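Local coordinates for probable sulfate-binding lipoprotein SubI (Mycobacterium tuberculosis, PDB 6DDN) that probably binds sulfate as the periplasmic, lipid-attached receptor of a transport system, at residues Y285-Q290 against P300-V305; S67-A72 against T278-F283; D93-V98 against I115-K120; T55-A60 against V107-E112. One frame throughout, in Å; residues are numbered along the deposited sequence.

Interaction 1. Residues Y285-Q290 against P300-V305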
loop_
_atom_site.group_PDB
_atom_site.type_symbol
_atom_site.label_atom_id
_atom_site.label_comp_id
_atom_site.label_asym_id
_atom_site.label_seq_id
_atom_site.Cartn_x
_atom_site.Cartn_y
_atom_site.Cartn_z
ATOM N N TYR A 285 12.941 3.025 10.720
ATOM C CA TYR A 285 13.995 2.187 10.166
ATOM C C TYR A 285 14.812 1.476 11.236
ATOM O O TYR A 285 15.737 0.733 10.892
ATOM C CB TYR A 285 14.910 3.029 9.272
ATOM C CG TYR A 285 14.189 3.594 8.070
ATOM C CD1 TYR A 285 14.053 2.849 6.906
ATOM C CD2 TYR A 285 13.623 4.862 8.106
ATOM C CE1 TYR A 285 13.383 3.355 5.807
ATOM C CE2 TYR A 285 12.952 5.378 7.010
ATOM C CZ TYR A 285 12.835 4.620 5.863
ATOM O OH TYR A 285 12.169 5.127 4.770
ATOM N N THR A 286 14.497 1.679 12.512
ATOM C CA THR A 286 15.173 0.944 13.569
ATOM C C THR A 286 14.827 -0.538 13.483
ATOM O O THR A 286 13.845 -0.943 12.856
ATOM C CB THR A 286 14.784 1.484 14.944
ATOM O OG1 THR A 286 13.376 1.306 15.145
ATOM C CG2 THR A 286 15.131 2.960 15.061
ATOM N N VAL A 287 15.660 -1.354 14.130
ATOM C CA VAL A 287 15.428 -2.795 14.126
ATOM C C VAL A 287 14.081 -3.117 14.761
ATOM O O VAL A 287 13.307 -3.929 14.239
ATOM C CB VAL A 287 16.586 -3.520 14.836
ATOM C CG1 VAL A 287 16.162 -4.915 15.272
ATOM C CG2 VAL A 287 17.811 -3.575 13.932
ATOM N N GLN A 288 13.769 -2.462 15.882
ATOM C CA GLN A 288 12.521 -2.740 16.588
ATOM C C GLN A 288 11.312 -2.395 15.730
ATOM O O GLN A 288 10.397 -3.212 15.570
ATOM C CB GLN A 288 12.480 -1.968 17.906
ATOM C CG GLN A 288 11.260 -2.277 18.758
ATOM C CD GLN A 288 11.028 -1.245 19.845
ATOM O OE1 GLN A 288 11.637 -0.174 19.844
ATOM N NE2 GLN A 288 10.137 -1.562 20.779
ATOM N N ALA A 289 11.291 -1.185 15.166
ATOM C CA ALA A 289 10.148 -0.771 14.358
ATOM C C ALA A 289 9.968 -1.674 13.146
ATOM O O ALA A 289 8.837 -1.998 12.769
ATOM C CB ALA A 289 10.309 0.684 13.925
ATOM N N GLN A 290 11.073 -2.091 12.520
ATOM C CA GLN A 290 10.975 -3.001 11.384
ATOM C C GLN A 290 10.391 -4.342 11.806
ATOM O O GLN A 290 9.587 -4.934 11.076
ATOM C CB GLN A 290 12.347 -3.188 10.739
ATOM C CG GLN A 290 12.832 -1.970 9.979
ATOM C CD GLN A 290 12.103 -1.778 8.666
ATOM O OE1 GLN A 290 12.396 -2.450 7.679
ATOM N NE2 GLN A 290 11.144 -0.859 8.650
ATOM N N PRO A 300 8.952 -5.752 5.843
ATOM C CA PRO A 300 9.970 -4.753 6.177
ATOM C C PRO A 300 11.056 -4.667 5.116
ATOM O O PRO A 300 11.273 -5.588 4.326
ATOM C CB PRO A 300 10.540 -5.271 7.501
ATOM C CG PRO A 300 10.394 -6.754 7.390
ATOM C CD PRO A 300 9.108 -6.987 6.632
ATOM N N VAL A 301 11.749 -3.526 5.120
ATOM C CA VAL A 301 12.863 -3.302 4.203
ATOM C C VAL A 301 14.212 -3.624 4.828
ATOM O O VAL A 301 15.207 -3.739 4.095
ATOM C CB VAL A 301 12.873 -1.854 3.669
ATOM C CG1 VAL A 301 11.591 -1.566 2.908
ATOM C CG2 VAL A 301 13.062 -0.867 4.807
ATOM N N ASP A 302 14.284 -3.765 6.147
ATOM C CA ASP A 302 15.516 -4.187 6.797
ATOM C C ASP A 302 15.860 -5.601 6.345
ATOM O O ASP A 302 15.089 -6.534 6.622
ATOM C CB ASP A 302 15.364 -4.134 8.316
ATOM C CG ASP A 302 16.691 -4.267 9.046
ATOM O OD1 ASP A 302 17.496 -5.157 8.694
ATOM O OD2 ASP A 302 16.929 -3.476 9.983
ATOM N N PRO A 303 16.986 -5.810 5.660
ATOM C CA PRO A 303 17.287 -7.152 5.132
ATOM C C PRO A 303 17.431 -8.216 6.206
ATOM O O PRO A 303 17.222 -9.399 5.912
ATOM C CB PRO A 303 18.603 -6.940 4.369
ATOM C CG PRO A 303 19.206 -5.723 4.988
ATOM C CD PRO A 303 18.048 -4.841 5.341
ATOM N N ALA A 304 17.776 -7.840 7.439
ATOM C CA ALA A 304 17.854 -8.821 8.514
ATOM C C ALA A 304 16.471 -9.161 9.060
ATOM O O ALA A 304 16.168 -10.336 9.301
ATOM C CB ALA A 304 18.761 -8.312 9.633
ATOM N N VAL A 305 15.618 -8.153 9.257
ATOM C CA VAL A 305 14.258 -8.420 9.711
ATOM C C VAL A 305 13.468 -9.129 8.619
ATOM O O VAL A 305 12.683 -10.044 8.897
ATOM C CB VAL A 305 13.573 -7.115 10.156
ATOM C CG1 VAL A 305 12.116 -7.371 10.537
ATOM C CG2 VAL A 305 14.331 -6.494 11.319
#
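The side chain of Gln290 clamps the turn Pro300-Asp302 by its amide oxygen, so that the first turn of helix 287-295 is tied to the short link between strand 299-300 and helix 303-308. Gln290 OE1 accepts two successive backbone N-H groups. The stronger bond comes from Asp302 N at 2.8 Å, with an angle of 152° at the hydrogen; that from Val301 N, at 2.9 Å, is bent and weak. A turn at chi2 (-74°) folds the glutamine chain so that OE1 is turned to the link, while its CG lies 3.7 Å from Asp302 CB. The other half of the amide is also used: NE2 donates to the carbonyl oxygens of Pro137 and Gln284, so both ends of this buried group are satisfied and its rotation is fixed.

Helix N-caps stand on both sides of the clamp. Thr286 OG1 accepts from Ala289 N at 3.2 Å, and Asp302 OD1 does the same for Ala304 N at 3.0 Å, on the anti side of the carboxylate. Asp302 therefore serves two purposes, its backbone N held by the glutamine and its side chain opening the next helix, with Pro303 in the first helical position. Van der Waals contacts fill in beside these bonds, with Tyr285 CE1 and Val301 CG2 as an apolar pair. Val305 divides its branches over Gln290, CG1 lying 3.6 Å from Gln290 O and CG2 3.9 Å from Gln290 CB. Farther out, Val287 CG2 lies beside the Asp302 carboxylate, 4.0 Å from OD2, near a bound diethylene glycol molecule.

Interaction 2. Residues S67-A72 against T278-F283; sequences SAVIPA and TAFRNF
Phe283, the residue most covered here, reaches from helix 274-284 to helix 63-74 and touches it with the outer part of its ring. CZ lies 3.6 Å from the carbonyl carbon of Ala72 and 3.9 Å from its CB, and CE2 is 3.8 Å from Val69 O. With CG trans to the backbone N (chi1 -179°), the ring is carried straight out from its own helix. Val69 CG1 comes in at the edge of this ring, in its plane, 4.0 Å from CE2, and the two side chains run alongside each other, pointing opposite ways.

The helix segments cross at 116° with their axes 11.0 Å apart, a separation spanned by large aromatic side chains. Helix 63-74 is the connection of a right-handed beta-alpha-beta crossover between the parallel strands 53-58 and 83-88, and helix 274-284 packs against it beside that sheet. Phe280 fills the sheet end of the interface: its CZ meets Ile70 CG1 at 3.5 Å, obliquely, and its CE1 is 4.3 Å from Val69 CG1. Val69 is thus shared by the two phenylalanines. Phe73 also meets both rings, and Val84 and Leu106 of the underlying strands touch Phe280.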
loop_
_atom_site.group_PDB
_atom_site.type_symbol
_atom_site.label_atom_id
_atom_site.label_comp_id
_atom_site.label_asym_id
_atom_site.label_seq_id
_atom_site.Cartn_x
_atom_site.Cartn_y
_atom_site.Cartn_z
ATOM N N SER A 67 -0.335 1.932 14.625
ATOM C CA SER A 67 -0.806 1.858 16.002
ATOM C C SER A 67 0.035 0.927 16.866
ATOM O O SER A 67 -0.131 0.932 18.090
ATOM C CB SER A 67 -2.272 1.419 16.033
ATOM O OG SER A 67 -2.432 0.144 15.447
ATOM N N ALA A 68 0.919 0.131 16.268
ATOM C CA ALA A 68 1.871 -0.671 17.025
ATOM C C ALA A 68 3.226 0.001 17.168
ATOM O O ALA A 68 3.920 -0.231 18.163
ATOM C CB ALA A 68 2.062 -2.040 16.364
ATOM N N VAL A 69 3.609 0.835 16.201
ATOM C CA VAL A 69 4.910 1.488 16.240
ATOM C C VAL A 69 4.879 2.714 17.148
ATOM O O VAL A 69 5.853 3.000 17.855
ATOM C CB VAL A 69 5.352 1.844 14.809
ATOM C CG1 VAL A 69 6.269 3.053 14.810
ATOM C CG2 VAL A 69 6.029 0.652 14.153
ATOM N N ILE A 70 3.764 3.452 17.148
ATOM C CA ILE A 70 3.683 4.675 17.949
ATOM C C ILE A 70 3.891 4.406 19.435
ATOM O O ILE A 70 4.669 5.141 20.067
ATOM C CB ILE A 70 2.363 5.413 17.656
ATOM C CG1 ILE A 70 2.369 5.962 16.227
ATOM C CG2 ILE A 70 2.139 6.534 18.659
ATOM C CD1 ILE A 70 0.991 6.274 15.688
ATOM N N PRO A 71 3.251 3.402 20.054
ATOM C CA PRO A 71 3.586 3.104 21.459
ATOM C C PRO A 71 5.056 2.790 21.669
ATOM O O PRO A 71 5.637 3.212 22.677
ATOM C CB PRO A 71 2.692 1.898 21.781
ATOM C CG PRO A 71 1.548 2.023 20.846
ATOM C CD PRO A 71 2.137 2.562 19.579
ATOM N N ALA A 72 5.680 2.060 20.741
ATOM C CA ALA A 72 7.114 1.809 20.846
ATOM C C ALA A 72 7.909 3.096 20.687
ATOM O O ALA A 72 8.920 3.300 21.371
ATOM C CB ALA A 72 7.548 0.784 19.800
ATOM N N THR A 278 11.241 14.277 12.188
ATOM C CA THR A 278 12.401 13.509 11.744
ATOM C C THR A 278 12.672 12.336 12.678
ATOM O O THR A 278 13.006 11.236 12.222
ATOM C CB THR A 278 13.634 14.407 11.651
ATOM O OG1 THR A 278 13.340 15.537 10.822
ATOM C CG2 THR A 278 14.812 13.646 11.064
ATOM N N ALA A 279 12.535 12.553 13.988
ATOM C CA ALA A 279 12.731 11.466 14.939
ATOM C C ALA A 279 11.721 10.350 14.709
ATOM O O ALA A 279 12.073 9.165 14.752
ATOM C CB ALA A 279 12.634 11.996 16.370
ATOM N N PHE A 280 10.463 10.708 14.446
ATOM C CA PHE A 280 9.441 9.696 14.210
ATOM C C PHE A 280 9.662 8.964 12.894
ATOM O O PHE A 280 9.325 7.780 12.783
ATOM C CB PHE A 280 8.052 10.332 14.232
ATOM C CG PHE A 280 6.932 9.335 14.238
ATOM C CD1 PHE A 280 6.994 8.214 15.044
ATOM C CD2 PHE A 280 5.817 9.520 13.442
ATOM C CE1 PHE A 280 5.964 7.295 15.056
ATOM C CE2 PHE A 280 4.782 8.601 13.449
ATOM C CZ PHE A 280 4.857 7.489 14.256
ATOM N N ARG A 281 10.221 9.641 11.889
ATOM C CA ARG A 281 10.498 8.976 10.621
ATOM C C ARG A 281 11.691 8.034 10.745
ATOM O O ARG A 281 11.639 6.887 10.285
ATOM C CB ARG A 281 10.748 10.008 9.522
ATOM C CG ARG A 281 11.100 9.383 8.184
ATOM C CD ARG A 281 11.970 10.300 7.352
ATOM N NE ARG A 281 13.311 10.431 7.912
ATOM C CZ ARG A 281 14.139 11.436 7.640
ATOM N NH1 ARG A 281 13.761 12.400 6.811
ATOM N NH2 ARG A 281 15.343 11.479 8.196
ATOM N N ASN A 282 12.777 8.506 11.362
ATOM C CA ASN A 282 13.969 7.677 11.506
ATOM C C ASN A 282 13.714 6.481 12.412
ATOM O O ASN A 282 14.318 5.419 12.218
ATOM C CB ASN A 282 15.127 8.517 12.043
ATOM C CG ASN A 282 15.577 9.586 11.060
ATOM O OD1 ASN A 282 15.201 9.567 9.887
ATOM N ND2 ASN A 282 16.389 10.524 11.535
ATOM N N PHE A 283 12.820 6.626 13.393
ATOM C CA PHE A 283 12.497 5.509 14.273
ATOM C C PHE A 283 11.941 4.323 13.495
ATOM O O PHE A 283 12.096 3.175 13.926
ATOM C CB PHE A 283 11.499 5.957 15.342
ATOM C CG PHE A 283 11.118 4.873 16.311
ATOM C CD1 PHE A 283 11.963 4.524 17.351
ATOM C CD2 PHE A 283 9.910 4.206 16.183
ATOM C CE1 PHE A 283 11.614 3.529 18.244
ATOM C CE2 PHE A 283 9.555 3.211 17.071
ATOM C CZ PHE A 283 10.408 2.871 18.103
#

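Interaction 3. Residues D93-V98 against I115-K120; sequences DQSRGV and IARLVK. With SO4 (sulfate ion), chain E.
Ser95 and Leu118 mark the closest approach of two nearly parallel helices, 14° apart with axes 9.1 Å from each other, which lie side by side on one face of the alpha/beta sheet. Val57 and Val107 of that sheet meet Val98 and Leu118, respectively.

The apolar part is small: Leu118 CD1 packs on Val98 CG1 at 4.1 Å, the side chains crossing at about a right angle. Apart from this pair, Leu118 CD2 makes a close van der Waals contact with Ser95 O at 3.2 Å.

Among the polar contacts, Ser95 OG is hydrogen-bonded to Asp114 O, its stronger partner, and also takes a weak bond from Arg117 NH2 at 3.0 Å, with OG lying at the edge of the guanidinium, near its plane. The same NH2 forms a salt bridge with Asp114 OD1, which helps to set the rotation of the arginine.

The charged part gathers around a sulfate ion, probably from the crystallisation liquor. Arg96 and Arg117 cross obliquely, their guanidinium planes 68° apart, and each turns an edge to the anion. Asp93 OD1 holds Arg96 from within its own helix, 2.9 Å from NH2. Arg117 bends at chi3 (-69°), and its NE and NH1 both donate to sulfate O4, NH1 at 3.0 Å.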
loop_
_atom_site.group_PDB
_atom_site.type_symbol
_atom_site.label_atom_id
_atom_site.label_comp_id
_atom_site.label_asym_id
_atom_site.label_seq_id
_atom_site.Cartn_x
_atom_site.Cartn_y
_atom_site.Cartn_z
ATOM N N ASP A 93 -6.551 11.165 -2.239
ATOM C CA ASP A 93 -7.324 12.196 -1.553
ATOM C C ASP A 93 -6.535 12.791 -0.395
ATOM O O ASP A 93 -6.554 14.010 -0.181
ATOM C CB ASP A 93 -8.648 11.618 -1.053
ATOM C CG ASP A 93 -9.641 11.375 -2.174
ATOM O OD1 ASP A 93 -9.311 11.672 -3.342
ATOM O OD2 ASP A 93 -10.755 10.889 -1.882
ATOM N N GLN A 94 -5.833 11.947 0.364
ATOM C CA GLN A 94 -5.018 12.447 1.466
ATOM C C GLN A 94 -3.858 13.291 0.953
ATOM O O GLN A 94 -3.499 14.301 1.570
ATOM C CB GLN A 94 -4.504 11.281 2.309
ATOM C CG GLN A 94 -5.587 10.542 3.078
ATOM C CD GLN A 94 -5.904 11.186 4.413
ATOM O OE1 GLN A 94 -5.258 10.899 5.421
ATOM N NE2 GLN A 94 -6.907 12.060 4.426
ATOM N N SER A 95 -3.262 12.895 -0.173
ATOM C CA SER A 95 -2.174 13.677 -0.749
ATOM C C SER A 95 -2.656 15.060 -1.171
ATOM O O SER A 95 -1.981 16.064 -0.918
ATOM C CB SER A 95 -1.565 12.935 -1.936
ATOM O OG SER A 95 -0.405 13.594 -2.411
ATOM N N ARG A 96 -3.824 15.130 -1.812
ATOM C CA ARG A 96 -4.364 16.422 -2.220
ATOM C C ARG A 96 -4.680 17.293 -1.013
ATOM O O ARG A 96 -4.427 18.504 -1.031
ATOM C CB ARG A 96 -5.611 16.220 -3.079
ATOM C CG ARG A 96 -5.293 15.808 -4.495
ATOM C CD ARG A 96 -6.522 15.331 -5.239
ATOM N NE ARG A 96 -6.153 14.357 -6.260
ATOM C CZ ARG A 96 -6.628 13.118 -6.323
ATOM N NH1 ARG A 96 -6.225 12.301 -7.287
ATOM N NH2 ARG A 96 -7.512 12.695 -5.428
ATOM N N GLY A 97 -5.234 16.694 0.043
ATOM C CA GLY A 97 -5.530 17.457 1.244
ATOM C C GLY A 97 -4.325 18.209 1.770
ATOM O O GLY A 97 -4.380 19.421 1.991
ATOM N N VAL A 98 -3.213 17.499 1.974
ATOM C CA VAL A 98 -2.010 18.143 2.493
ATOM C C VAL A 98 -1.452 19.134 1.481
ATOM O O VAL A 98 -0.949 20.202 1.851
ATOM C CB VAL A 98 -0.962 17.088 2.885
ATOM C CG1 VAL A 98 0.208 17.750 3.597
ATOM C CG2 VAL A 98 -1.588 16.011 3.757
ATOM N N ILE A 115 3.535 11.117 -3.060
ATOM C CA ILE A 115 4.585 11.927 -2.448
ATOM C C ILE A 115 5.089 12.984 -3.420
ATOM O O ILE A 115 5.353 14.122 -3.026
ATOM C CB ILE A 115 5.735 11.028 -1.951
ATOM C CG1 ILE A 115 5.228 10.027 -0.911
ATOM C CG2 ILE A 115 6.849 11.869 -1.360
ATOM C CD1 ILE A 115 4.747 10.668 0.372
ATOM N N ALA A 116 5.211 12.621 -4.701
ATOM C CA ALA A 116 5.692 13.563 -5.705
ATOM C C ALA A 116 4.772 14.769 -5.841
ATOM O O ALA A 116 5.249 15.881 -6.098
ATOM C CB ALA A 116 5.848 12.857 -7.051
ATOM N N ARG A 117 3.460 14.573 -5.686
ATOM C CA ARG A 117 2.543 15.708 -5.718
ATOM C C ARG A 117 2.893 16.721 -4.636
ATOM O O ARG A 117 2.871 17.933 -4.879
ATOM C CB ARG A 117 1.099 15.232 -5.558
ATOM C CG ARG A 117 0.088 16.372 -5.470
ATOM C CD ARG A 117 -1.303 15.888 -5.084
ATOM N NE ARG A 117 -1.933 15.106 -6.144
ATOM C CZ ARG A 117 -1.988 13.778 -6.159
ATOM N NH1 ARG A 117 -2.582 13.148 -7.163
ATOM N NH2 ARG A 117 -1.451 13.078 -5.169
ATOM N N LEU A 118 3.231 16.241 -3.437
ATOM C CA LEU A 118 3.621 17.145 -2.361
ATOM C C LEU A 118 4.971 17.793 -2.632
ATOM O O LEU A 118 5.199 18.939 -2.227
ATOM C CB LEU A 118 3.649 16.398 -1.031
ATOM C CG LEU A 118 2.312 15.800 -0.600
ATOM C CD1 LEU A 118 2.344 15.513 0.875
ATOM C CD2 LEU A 118 1.172 16.744 -0.930
ATOM N N VAL A 119 5.878 17.080 -3.301
ATOM C CA VAL A 119 7.153 17.680 -3.680
ATOM C C VAL A 119 6.929 18.780 -4.710
ATOM O O VAL A 119 7.496 19.874 -4.610
ATOM C CB VAL A 119 8.121 16.604 -4.202
ATOM C CG1 VAL A 119 9.486 17.208 -4.470
ATOM C CG2 VAL A 119 8.233 15.465 -3.209
ATOM N N LYS A 120 6.087 18.504 -5.710
ATOM C CA LYS A 120 5.722 19.511 -6.698
ATOM C C LYS A 120 5.094 20.743 -6.060
ATOM O O LYS A 120 5.146 21.828 -6.649
ATOM C CB LYS A 120 4.755 18.908 -7.719
ATOM C CG LYS A 120 4.921 19.426 -9.136
ATOM C CD LYS A 120 5.943 18.610 -9.914
ATOM C CE LYS A 120 6.045 19.087 -11.357
ATOM N NZ LYS A 120 6.336 20.545 -11.451
HETATM S S SO4 E . -4.269 16.024 -8.984
HETATM O O1 SO4 E . -4.089 17.117 -8.034
HETATM O O2 SO4 E . -5.268 15.091 -8.471
HETATM O O3 SO4 E . -4.720 16.557 -10.266
HETATM O O4 SO4 E . -3.001 15.326 -9.172
#

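Interaction 4. Residues T55-A60 against V107-E112; sequences TLVAYA and VNFSVE. With SO4 (sulfate ion), chain C.
Tyr59 leaves strand 53-58 and lies against the chain that follows strand 106-108. Its CB is 3.3 Å from O1 of a bound sulfate. Chi1 of 60° sets CG between backbone N and carbonyl carbon, and one ring face comes to rest on Ser110, whose N is 3.5 Å from CG. CD1 meets Asn108 O at the ring edge, at 3.1 Å, and CE1 continues to Asn108 OD1 at 3.5 Å, an oxygen hydrogen-bonded to Trp66. CD2 has sulfate O2 at the ring edge, while Ser110 CB makes an off-centre CH-pi contact from above the face, and Ser110 CA sits over the ring centre, 3.8 Å above its plane. Past CE1 and CE2, CZ and the phenol OH point away from the sulfate.

The backbones pair in parallel, Val57 with Val107 and Ala58 with Asn108. Asn108 N donates to Val57 O at 3.2 Å, and Tyr59 N to Asn108 O at 3.0 Å. Just past this pairing, Ala60 N donates to sulfate O1 at 3.0 Å, and Ser175, Ser177, Gly218 and Tyr236 also bond the ion. Such strand ends, opening into loops that bind an oxyanion, are consistent with the ligand cleft of a type 2 periplasmic binding protein.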
loop_
_atom_site.group_PDB
_atom_site.type_symbol
_atom_site.label_atom_id
_atom_site.label_comp_id
_atom_site.label_asym_id
_atom_site.label_seq_id
_atom_site.Cartn_x
_atom_site.Cartn_y
_atom_site.Cartn_z
ATOM N N THR A 55 1.356 15.152 13.504
ATOM C CA THR A 55 0.231 14.555 12.798
ATOM C C THR A 55 0.736 13.774 11.596
ATOM O O THR A 55 1.457 14.318 10.753
ATOM C CB THR A 55 -0.767 15.621 12.343
ATOM O OG1 THR A 55 -1.374 16.225 13.491
ATOM C CG2 THR A 55 -1.846 14.997 11.472
ATOM N N LEU A 56 0.353 12.503 11.522
ATOM C CA LEU A 56 0.664 11.652 10.383
ATOM C C LEU A 56 -0.573 11.538 9.503
ATOM O O LEU A 56 -1.612 11.035 9.949
ATOM C CB LEU A 56 1.120 10.267 10.838
ATOM C CG LEU A 56 1.245 9.241 9.708
ATOM C CD1 LEU A 56 2.377 9.609 8.763
ATOM C CD2 LEU A 56 1.450 7.853 10.270
ATOM N N VAL A 57 -0.466 12.012 8.269
ATOM C CA VAL A 57 -1.504 11.833 7.263
ATOM C C VAL A 57 -1.100 10.631 6.423
ATOM O O VAL A 57 -0.177 10.713 5.605
ATOM C CB VAL A 57 -1.689 13.091 6.404
ATOM C CG1 VAL A 57 -2.642 12.813 5.248
ATOM C CG2 VAL A 57 -2.210 14.237 7.255
ATOM N N ALA A 58 -1.775 9.506 6.634
ATOM C CA ALA A 58 -1.442 8.258 5.968
ATOM C C ALA A 58 -2.592 7.817 5.075
ATOM O O ALA A 58 -3.693 8.373 5.113
ATOM C CB ALA A 58 -1.106 7.160 6.986
ATOM N N TYR A 59 -2.325 6.793 4.264
ATOM C CA TYR A 59 -3.342 6.266 3.364
ATOM C C TYR A 59 -4.320 5.372 4.123
ATOM O O TYR A 59 -4.423 5.462 5.349
ATOM C CB TYR A 59 -2.698 5.533 2.178
ATOM C CG TYR A 59 -1.813 4.348 2.509
ATOM C CD1 TYR A 59 -0.586 4.516 3.138
ATOM C CD2 TYR A 59 -2.189 3.061 2.147
ATOM C CE1 TYR A 59 0.228 3.431 3.425
ATOM C CE2 TYR A 59 -1.383 1.976 2.425
ATOM C CZ TYR A 59 -0.179 2.163 3.067
ATOM O OH TYR A 59 0.616 1.073 3.343
ATOM N N ALA A 60 -5.047 4.511 3.410
ATOM C CA ALA A 60 -6.262 3.929 3.970
ATOM C C ALA A 60 -6.028 2.705 4.847
ATOM O O ALA A 60 -6.890 2.389 5.674
ATOM C CB ALA A 60 -7.231 3.556 2.846
ATOM N N VAL A 107 3.967 12.316 6.029
ATOM C CA VAL A 107 3.111 11.683 5.038
ATOM C C VAL A 107 3.560 10.243 4.869
ATOM O O VAL A 107 4.760 9.951 4.893
ATOM C CB VAL A 107 3.138 12.429 3.690
ATOM C CG1 VAL A 107 2.205 13.614 3.747
ATOM C CG2 VAL A 107 4.554 12.868 3.349
ATOM N N ASN A 108 2.591 9.343 4.720
ATOM C CA ASN A 108 2.852 7.932 4.439
ATOM C C ASN A 108 1.748 7.477 3.492
ATOM O O ASN A 108 0.625 7.209 3.924
ATOM C CB ASN A 108 2.877 7.099 5.714
ATOM C CG ASN A 108 2.931 5.610 5.434
ATOM O OD1 ASN A 108 2.139 4.835 5.969
ATOM N ND2 ASN A 108 3.868 5.203 4.588
ATOM N N PHE A 109 2.065 7.399 2.206
ATOM C CA PHE A 109 1.056 7.178 1.184
ATOM C C PHE A 109 1.238 5.815 0.531
ATOM O O PHE A 109 2.262 5.146 0.691
ATOM C CB PHE A 109 1.102 8.302 0.144
ATOM C CG PHE A 109 0.635 9.623 0.677
ATOM C CD1 PHE A 109 -0.372 9.678 1.627
ATOM C CD2 PHE A 109 1.209 10.808 0.246
ATOM C CE1 PHE A 109 -0.809 10.890 2.132
ATOM C CE2 PHE A 109 0.776 12.025 0.746
ATOM C CZ PHE A 109 -0.233 12.064 1.691
ATOM N N SER A 110 0.202 5.401 -0.201
ATOM C CA SER A 110 0.213 4.087 -0.832
ATOM C C SER A 110 1.268 4.002 -1.926
ATOM O O SER A 110 1.955 2.982 -2.055
ATOM C CB SER A 110 -1.169 3.772 -1.403
ATOM O OG SER A 110 -1.137 2.603 -2.202
ATOM N N VAL A 111 1.411 5.058 -2.722
ATOM C CA VAL A 111 2.276 5.041 -3.893
ATOM C C VAL A 111 3.139 6.295 -3.910
ATOM O O VAL A 111 2.752 7.349 -3.396
ATOM C CB VAL A 111 1.456 4.926 -5.196
ATOM C CG1 VAL A 111 0.736 3.588 -5.258
ATOM C CG2 VAL A 111 0.457 6.070 -5.292
ATOM N N GLU A 112 4.320 6.170 -4.517
ATOM C CA GLU A 112 5.241 7.301 -4.608
ATOM C C GLU A 112 4.648 8.531 -5.291
ATOM O O GLU A 112 4.950 9.650 -4.839
ATOM C CB GLU A 112 6.527 6.857 -5.318
ATOM C CG GLU A 112 7.563 7.961 -5.500
ATOM C CD GLU A 112 7.399 8.714 -6.806
ATOM O OE1 GLU A 112 7.922 9.842 -6.912
ATOM O OE2 GLU A 112 6.740 8.180 -7.722
HETATM S S SO4 C . -5.387 3.367 -0.441
HETATM O O1 SO4 C . -5.310 4.536 0.430
HETATM O O2 SO4 C . -5.059 2.170 0.330
HETATM O O3 SO4 C . -6.736 3.238 -0.981
HETATM O O4 SO4 C . -4.441 3.521 -1.540
#

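Interactions 3 and 4 form one packed unit, with centres about 9 Å apart: helices 91-99 and 113-120 cover the sheet strands paired in interaction 4, and Leu118 CD1 reaches Val107 CG1 at 3.4 Å. Interactions 1 and 2 make a second unit, with centres about 12 Å apart, where Gln288 NE2 touches Ala72 CB at 3.6 Å. Between the units, interactions 2 and 4 come within about 5 Å at their nearest atoms without touching. The sulfate of interaction 4 occupies the presumed ligand cleft, whereas that of interaction 3 lies apart from it.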